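PDB 4PNE: methyltransferase-like protein from Saccharopolyspora spinosa, which catalyses a [4+2] cycloaddition in spinosyn biosynthesis on a methyltransferase-like fold that here holds S-adenosyl-L-homocysteine. Local coordinates for residues 94-99 with 163-168; 106-111 with 138-143. All blocks are in the same frame, centred on the assembly; numbering follows the deposited sequence.

Contact 1. Residues 94-99 with 163-168; sequences VRLLDV and AAWAMQ. With SAH (S-adenosyl-L-homocysteine), chain C.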
loop_
_atom_site.group_PDB
_atom_site.type_symbol
_atom_site.label_atom_id
_atom_site.label_comp_id
_atom_site.label_asym_id
_atom_site.label_seq_id
_atom_site.Cartn_x
_atom_site.Cartn_y
_atom_site.Cartn_z
ATOM N N VAL A 94 1.266 -20.968 -3.558
ATOM C CA VAL A 94 1.517 -19.947 -4.577
ATOM C C VAL A 94 2.619 -19.008 -4.109
ATOM O O VAL A 94 2.979 -18.995 -2.918
ATOM C CB VAL A 94 0.257 -19.134 -4.875
ATOM C CG1 VAL A 94 -0.849 -20.012 -5.466
ATOM C CG2 VAL A 94 -0.263 -18.452 -3.628
ATOM N N ARG A 95 3.170 -18.258 -5.062
ATOM C CA ARG A 95 4.187 -17.258 -4.811
ATOM C C ARG A 95 3.550 -15.909 -5.092
ATOM O O ARG A 95 2.949 -15.730 -6.144
ATOM C CB ARG A 95 5.439 -17.468 -5.683
ATOM C CG ARG A 95 6.652 -16.739 -5.141
ATOM C CD ARG A 95 7.871 -16.872 -6.026
ATOM N NE ARG A 95 8.902 -15.954 -5.571
ATOM C CZ ARG A 95 9.970 -15.613 -6.290
ATOM N NH1 ARG A 95 10.846 -14.749 -5.795
ATOM N NH2 ARG A 95 10.152 -16.130 -7.501
ATOM N N LEU A 96 3.670 -14.982 -4.147
ATOM C CA LEU A 96 3.035 -13.679 -4.198
ATOM C C LEU A 96 4.076 -12.557 -4.056
ATOM O O LEU A 96 4.927 -12.636 -3.159
ATOM C CB LEU A 96 1.984 -13.581 -3.086
ATOM C CG LEU A 96 1.076 -12.364 -3.141
ATOM C CD1 LEU A 96 -0.335 -12.741 -2.738
ATOM C CD2 LEU A 96 1.634 -11.317 -2.238
ATOM N N LEU A 97 4.040 -11.551 -4.933
ATOM C CA LEU A 97 4.896 -10.371 -4.811
ATOM C C LEU A 97 4.121 -9.236 -4.136
ATOM O O LEU A 97 3.118 -8.778 -4.675
ATOM C CB LEU A 97 5.391 -9.922 -6.187
ATOM C CG LEU A 97 6.315 -8.713 -6.279
ATOM C CD1 LEU A 97 7.629 -9.014 -5.637
ATOM C CD2 LEU A 97 6.457 -8.271 -7.726
ATOM N N ASP A 98 4.588 -8.804 -2.976
ATOM C CA ASP A 98 4.015 -7.692 -2.223
ATOM C C ASP A 98 4.795 -6.409 -2.599
ATOM O O ASP A 98 5.895 -6.154 -2.121
ATOM C CB ASP A 98 4.066 -8.060 -0.705
ATOM C CG ASP A 98 3.430 -7.016 0.198
ATOM O OD1 ASP A 98 2.808 -6.077 -0.309
ATOM O OD2 ASP A 98 3.582 -7.160 1.437
ATOM N N VAL A 99 4.228 -5.639 -3.507
ATOM C CA VAL A 99 4.886 -4.507 -4.137
ATOM C C VAL A 99 4.719 -3.289 -3.241
ATOM O O VAL A 99 3.629 -2.754 -3.125
ATOM C CB VAL A 99 4.306 -4.215 -5.498
ATOM C CG1 VAL A 99 5.009 -2.982 -6.110
ATOM C CG2 VAL A 99 4.463 -5.415 -6.391
ATOM N N ALA A 163 0.587 -14.247 -7.977
ATOM C CA ALA A 163 -0.207 -13.114 -7.553
ATOM C C ALA A 163 0.684 -11.992 -7.097
ATOM O O ALA A 163 1.891 -12.180 -6.866
ATOM C CB ALA A 163 -1.144 -13.501 -6.440
ATOM N N ALA A 164 0.071 -10.831 -6.951
ATOM C CA ALA A 164 0.732 -9.656 -6.449
ATOM C C ALA A 164 -0.227 -8.760 -5.706
ATOM O O ALA A 164 -1.414 -8.745 -6.011
ATOM C CB ALA A 164 1.344 -8.899 -7.596
ATOM N N TRP A 165 0.306 -7.981 -4.770
ATOM C CA TRP A 165 -0.394 -6.880 -4.118
ATOM C C TRP A 165 0.280 -5.542 -4.467
ATOM O O TRP A 165 1.492 -5.460 -4.528
ATOM C CB TRP A 165 -0.380 -7.004 -2.611
ATOM C CG TRP A 165 -1.001 -8.185 -2.039
ATOM C CD1 TRP A 165 -1.949 -8.978 -2.623
ATOM C CD2 TRP A 165 -0.715 -8.765 -0.765
ATOM N NE1 TRP A 165 -2.308 -9.985 -1.762
ATOM C CE2 TRP A 165 -1.558 -9.873 -0.617
ATOM C CE3 TRP A 165 0.144 -8.420 0.292
ATOM C CZ2 TRP A 165 -1.530 -10.679 0.508
ATOM C CZ3 TRP A 165 0.148 -9.200 1.419
ATOM C CH2 TRP A 165 -0.676 -10.311 1.529
ATOM N N ALA A 166 -0.509 -4.470 -4.569
ATOM C CA ALA A 166 0.030 -3.119 -4.473
ATOM C C ALA A 166 -0.967 -2.349 -3.633
ATOM O O ALA A 166 -1.901 -1.751 -4.166
ATOM C CB ALA A 166 0.242 -2.471 -5.831
ATOM N N MET A 167 -0.790 -2.452 -2.317
ATOM C CA MET A 167 -1.643 -1.791 -1.347
ATOM C C MET A 167 -1.033 -0.458 -1.007
ATOM O O MET A 167 -0.081 -0.402 -0.246
ATOM C CB MET A 167 -1.827 -2.673 -0.118
ATOM C CG MET A 167 -2.807 -3.810 -0.290
ATOM S SD MET A 167 -3.265 -4.634 1.282
ATOM C CE MET A 167 -1.916 -5.785 1.291
ATOM N N GLN A 168 -1.562 0.575 -1.674
ATOM C CA GLN A 168 -1.158 1.975 -1.564
ATOM C C GLN A 168 0.329 2.208 -1.857
ATOM O O GLN A 168 1.029 2.941 -1.151
ATOM C CB GLN A 168 -1.539 2.550 -0.198
ATOM C CG GLN A 168 -2.985 2.855 -0.080
ATOM C CD GLN A 168 -3.367 3.336 1.311
ATOM O OE1 GLN A 168 -4.250 2.762 1.945
ATOM N NE2 GLN A 168 -2.652 4.326 1.817
HETATM N N SAH C . 1.629 -2.171 1.353
HETATM C CA SAH C . 2.085 -1.716 2.670
HETATM C CB SAH C . 2.762 -0.348 2.663
HETATM C CG SAH C . 2.117 0.773 1.887
HETATM S SD SAH C . 2.982 2.324 2.171
HETATM C C SAH C . 0.923 -1.716 3.624
HETATM O O SAH C . 1.130 -1.663 4.823
HETATM O OXT SAH C . -0.222 -1.862 3.186
HETATM C "C5'" SAH C . 3.802 2.435 0.560
HETATM C "C4'" SAH C . 4.933 1.434 0.374
HETATM O "O4'" SAH C . 5.356 1.442 -0.984
HETATM C "C3'" SAH C . 6.177 1.737 1.190
HETATM O "O3'" SAH C . 6.572 0.506 1.767
HETATM C "C2'" SAH C . 7.174 2.246 0.162
HETATM O "O2'" SAH C . 8.558 2.086 0.470
HETATM C "C1'" SAH C . 6.757 1.438 -1.066
HETATM N N9 SAH C . 7.258 2.019 -2.326
HETATM C C8 SAH C . 7.198 3.290 -2.796
HETATM N N7 SAH C . 7.836 3.368 -3.986
HETATM C C5 SAH C . 8.319 2.142 -4.268
HETATM C C6 SAH C . 9.057 1.642 -5.321
HETATM N N6 SAH C . 9.417 2.406 -6.342
HETATM N N1 SAH C . 9.384 0.334 -5.333
HETATM C C2 SAH C . 9.016 -0.506 -4.302
HETATM N N3 SAH C . 8.327 -0.012 -3.231
HETATM C C4 SAH C . 7.961 1.289 -3.238
HETATM O O HOH W 1 1.495 -3.861 -1.323
#
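Two neighbouring parallel strands at the middle of the Rossmann-like methyltransferase sheet meet here, L96 pairing with A163, L97 with A164 and D98 with W165. The bonding alternates in the parallel manner: L97 N gives to A163 O and L97 O takes W165 N at 2.9 Å, then W165 O receives V99 N at 2.9 Å. At the start of the pairing the bond from A163 N to R95 O is weak, at 3.3 Å. A163 O, which already takes L97 N, also receives a CA-H...O contact from L96.

L96, D98 and W165 share one face of the sheet. L96 sets both methyls against the tryptophan, its chi1 of -171° turning CG away from the backbone N and beside the carbonyl carbon; CD2 sits 3.9 Å from the centroid of the W165 five-membered ring in a CH-pi contact, while CD1 lies 3.5 Å from W165 NE1 and also reaches A163 CB. M167 CE, nearer the rim, lies against the other side of the indole, which is thereby clamped between two aliphatic groups. The D98 carboxylate stands steeply to the indole, their planes 72° apart, with D98 CG 3.6 Å from W165 CE3.

Where the strands part, a water bridges them: it donates to D98 OD1 and V99 O and accepts from M167 N at 2.9 Å. Just beyond, M167 O takes a hydrogen bond from the SAH amino nitrogen at 2.9 Å, so the C-terminal end of strand 161-167 forms part of the ligand pocket. W165 NE1 is satisfied by T88 OG1. Strand 117-122 flanks 95-99 through backbone bonds and through I118 against L96 and D98, while strand 191-200 lies beyond 161-167, with L193 on A164 and T196 on M167.

Contact 2. Residues 106-111 with 138-143; sequences PALRVA and RGLSHR. With SAH (S-adenosyl-L-homocysteine), chain C.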
loop_
_atom_site.group_PDB
_atom_site.type_symbol
_atom_site.label_atom_id
_atom_site.label_comp_id
_atom_site.label_asym_id
_atom_site.label_seq_id
_atom_site.Cartn_x
_atom_site.Cartn_y
_atom_site.Cartn_z
ATOM N N PRO A 106 1.056 -6.550 6.831
ATOM C CA PRO A 106 0.015 -7.252 6.103
ATOM C C PRO A 106 0.504 -8.597 5.538
ATOM O O PRO A 106 -0.230 -9.576 5.591
ATOM C CB PRO A 106 -0.342 -6.258 4.991
ATOM C CG PRO A 106 -0.004 -4.924 5.551
ATOM C CD PRO A 106 1.293 -5.215 6.266
ATOM N N ALA A 107 1.718 -8.646 5.006
ATOM C CA ALA A 107 2.254 -9.911 4.507
ATOM C C ALA A 107 2.319 -10.962 5.614
ATOM O O ALA A 107 1.984 -12.110 5.406
ATOM C CB ALA A 107 3.608 -9.718 3.909
ATOM N N LEU A 108 2.787 -10.565 6.789
ATOM C CA LEU A 108 2.911 -11.498 7.886
ATOM C C LEU A 108 1.565 -11.912 8.422
ATOM O O LEU A 108 1.416 -13.027 8.890
ATOM C CB LEU A 108 3.776 -10.889 9.008
ATOM C CG LEU A 108 5.237 -10.773 8.594
ATOM C CD1 LEU A 108 6.009 -9.802 9.461
ATOM C CD2 LEU A 108 5.916 -12.134 8.588
ATOM N N ARG A 109 0.566 -11.035 8.346
ATOM C CA ARG A 109 -0.779 -11.415 8.760
ATOM C C ARG A 109 -1.326 -12.550 7.903
ATOM O O ARG A 109 -1.910 -13.534 8.416
ATOM C CB ARG A 109 -1.725 -10.208 8.692
ATOM C CG ARG A 109 -3.178 -10.538 9.001
ATOM C CD ARG A 109 -4.024 -9.266 9.096
ATOM N NE ARG A 109 -5.411 -9.637 9.281
ATOM C CZ ARG A 109 -5.934 -9.956 10.460
ATOM N NH1 ARG A 109 -5.199 -9.877 11.572
ATOM N NH2 ARG A 109 -7.211 -10.296 10.533
ATOM N N VAL A 110 -1.134 -12.418 6.608
ATOM C CA VAL A 110 -1.618 -13.395 5.636
ATOM C C VAL A 110 -0.790 -14.679 5.717
ATOM O O VAL A 110 -1.341 -15.758 5.650
ATOM C CB VAL A 110 -1.596 -12.793 4.208
ATOM C CG1 VAL A 110 -1.972 -13.828 3.163
ATOM C CG2 VAL A 110 -2.556 -11.660 4.101
ATOM N N ALA A 111 0.519 -14.546 5.935
ATOM C CA ALA A 111 1.396 -15.701 5.992
ATOM C C ALA A 111 1.114 -16.551 7.228
ATOM O O ALA A 111 1.420 -17.733 7.247
ATOM C CB ALA A 111 2.830 -15.272 5.973
ATOM N N ARG A 138 8.156 -13.767 14.674
ATOM C CA ARG A 138 6.886 -14.482 14.535
ATOM C C ARG A 138 6.997 -15.927 14.022
ATOM O O ARG A 138 5.993 -16.640 13.948
ATOM C CB ARG A 138 5.981 -13.680 13.625
ATOM C CG ARG A 138 5.693 -12.314 14.218
ATOM C CD ARG A 138 4.747 -11.482 13.426
ATOM N NE ARG A 138 3.586 -12.227 12.942
ATOM C CZ ARG A 138 2.460 -11.656 12.524
ATOM N NH1 ARG A 138 2.353 -10.333 12.551
ATOM N NH2 ARG A 138 1.445 -12.404 12.078
ATOM N N GLY A 139 8.206 -16.365 13.711
ATOM C CA GLY A 139 8.414 -17.679 13.179
ATOM C C GLY A 139 7.787 -17.861 11.800
ATOM O O GLY A 139 7.249 -18.921 11.518
ATOM N N LEU A 140 7.871 -16.841 10.938
ATOM C CA LEU A 140 7.256 -16.924 9.611
ATOM C C LEU A 140 8.245 -16.700 8.457
ATOM O O LEU A 140 7.836 -16.588 7.307
ATOM C CB LEU A 140 6.093 -15.929 9.510
ATOM C CG LEU A 140 4.893 -16.348 10.363
ATOM C CD1 LEU A 140 3.917 -15.174 10.496
ATOM C CD2 LEU A 140 4.172 -17.533 9.810
ATOM N N SER A 141 9.549 -16.740 8.738
ATOM C CA SER A 141 10.542 -16.456 7.704
ATOM C C SER A 141 10.603 -17.586 6.644
ATOM O O SER A 141 11.136 -17.380 5.582
ATOM C CB SER A 141 11.927 -16.211 8.318
ATOM O OG SER A 141 12.552 -17.424 8.672
ATOM N N HIS A 142 10.041 -18.750 6.928
ATOM C CA HIS A 142 9.935 -19.813 5.887
ATOM C C HIS A 142 8.913 -19.487 4.811
ATOM O O HIS A 142 8.942 -20.107 3.733
ATOM C CB HIS A 142 9.579 -21.156 6.524
ATOM C CG HIS A 142 8.323 -21.142 7.332
ATOM N ND1 HIS A 142 8.221 -20.488 8.543
ATOM C CD2 HIS A 142 7.107 -21.694 7.094
ATOM C CE1 HIS A 142 6.998 -20.654 9.023
ATOM N NE2 HIS A 142 6.303 -21.389 8.165
ATOM N N ARG A 143 8.024 -18.531 5.104
ATOM C CA ARG A 143 6.967 -18.127 4.166
ATOM C C ARG A 143 7.159 -16.737 3.603
ATOM O O ARG A 143 6.615 -16.431 2.552
ATOM C CB ARG A 143 5.598 -18.194 4.821
ATOM C CG ARG A 143 5.128 -19.596 5.077
ATOM C CD ARG A 143 3.857 -19.650 5.870
ATOM N NE ARG A 143 3.423 -21.025 6.116
ATOM C CZ ARG A 143 2.329 -21.356 6.780
ATOM N NH1 ARG A 143 1.500 -20.401 7.245
ATOM N NH2 ARG A 143 2.014 -22.629 6.936
HETATM N N SAH C . 1.629 -2.171 1.353
HETATM C CA SAH C . 2.085 -1.716 2.670
HETATM C CB SAH C . 2.762 -0.348 2.663
HETATM C CG SAH C . 2.117 0.773 1.887
HETATM S SD SAH C . 2.982 2.324 2.171
HETATM C C SAH C . 0.923 -1.716 3.624
HETATM O O SAH C . 1.130 -1.663 4.823
HETATM O OXT SAH C . -0.222 -1.862 3.186
HETATM C "C5'" SAH C . 3.802 2.435 0.560
HETATM C "C4'" SAH C . 4.933 1.434 0.374
HETATM O "O4'" SAH C . 5.356 1.442 -0.984
HETATM C "C3'" SAH C . 6.177 1.737 1.190
HETATM O "O3'" SAH C . 6.572 0.506 1.767
HETATM C "C2'" SAH C . 7.174 2.246 0.162
HETATM O "O2'" SAH C . 8.558 2.086 0.470
HETATM C "C1'" SAH C . 6.757 1.438 -1.066
HETATM N N9 SAH C . 7.258 2.019 -2.326
HETATM C C8 SAH C . 7.198 3.290 -2.796
HETATM N N7 SAH C . 7.836 3.368 -3.986
HETATM C C5 SAH C . 8.319 2.142 -4.268
HETATM C C6 SAH C . 9.057 1.642 -5.321
HETATM N N6 SAH C . 9.417 2.406 -6.342
HETATM N N1 SAH C . 9.384 0.334 -5.333
HETATM C C2 SAH C . 9.016 -0.506 -4.302
HETATM N N3 SAH C . 8.327 -0.012 -3.231
HETATM C C4 SAH C . 7.961 1.289 -3.238
#
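L108 presents its CB to the flat guanidinium of R138, 3.8 Å from R138 CZ and centred over one face of the group. A bend at chi3 (44°) turns the guanidinium so that this face meets L108 CB. R138 NH2 also comes near L108 O, but at a poor angle, so the pair makes no hydrogen bond. The L108 and L140 side chains meet at a slant, with L108 CD2 3.9 Å from L140 CB. L140 spreads its two methyls over two helix carbonyls, CD1 near L108 O and CD2 3.8 Å from A111 O.

R143 lies beyond L140 from R138, its chain extended from CG to NE. Its NH1 donates to A111 O at 2.7 Å, the oxygen lying practically in the guanidinium plane and the nitrogen almost straight out from the carbonyl, at a C=O...N angle of 167°. R143 CB meets A111 CB at 4.2 Å, and NH1 has a second, weak bond to R112 O. The contact thus ties helix 105-113 to the turn after helix 125-138, which ends in a Schellman motif at G139. One arginine binds carbonyls in the last turn of helix 105-113, where the positive charge would probably be favoured by the helix dipole.

How the contacts relate
From the N terminus, strand 95-99 comes first and runs through the glycine-rich turn into helix 105-113; strand 117-122 and helix 125-138 follow, and the segment 138-143 at the end of that helix returns to helix 105-113, closing contact 2. The chain then forms strand 144-148 and comes back to the middle of the sheet as strand 161-167, where contact 1 closes the longer loop, within which contact 2 is wholly contained. Contact 1 joins adjacent strands, contact 2 a helix to the loop leading into an edge strand. They touch directly: V110 CG2 packs on W165 CH2 and A107 CB on D98 OD2. Both also reach SAH, through M167 and P106.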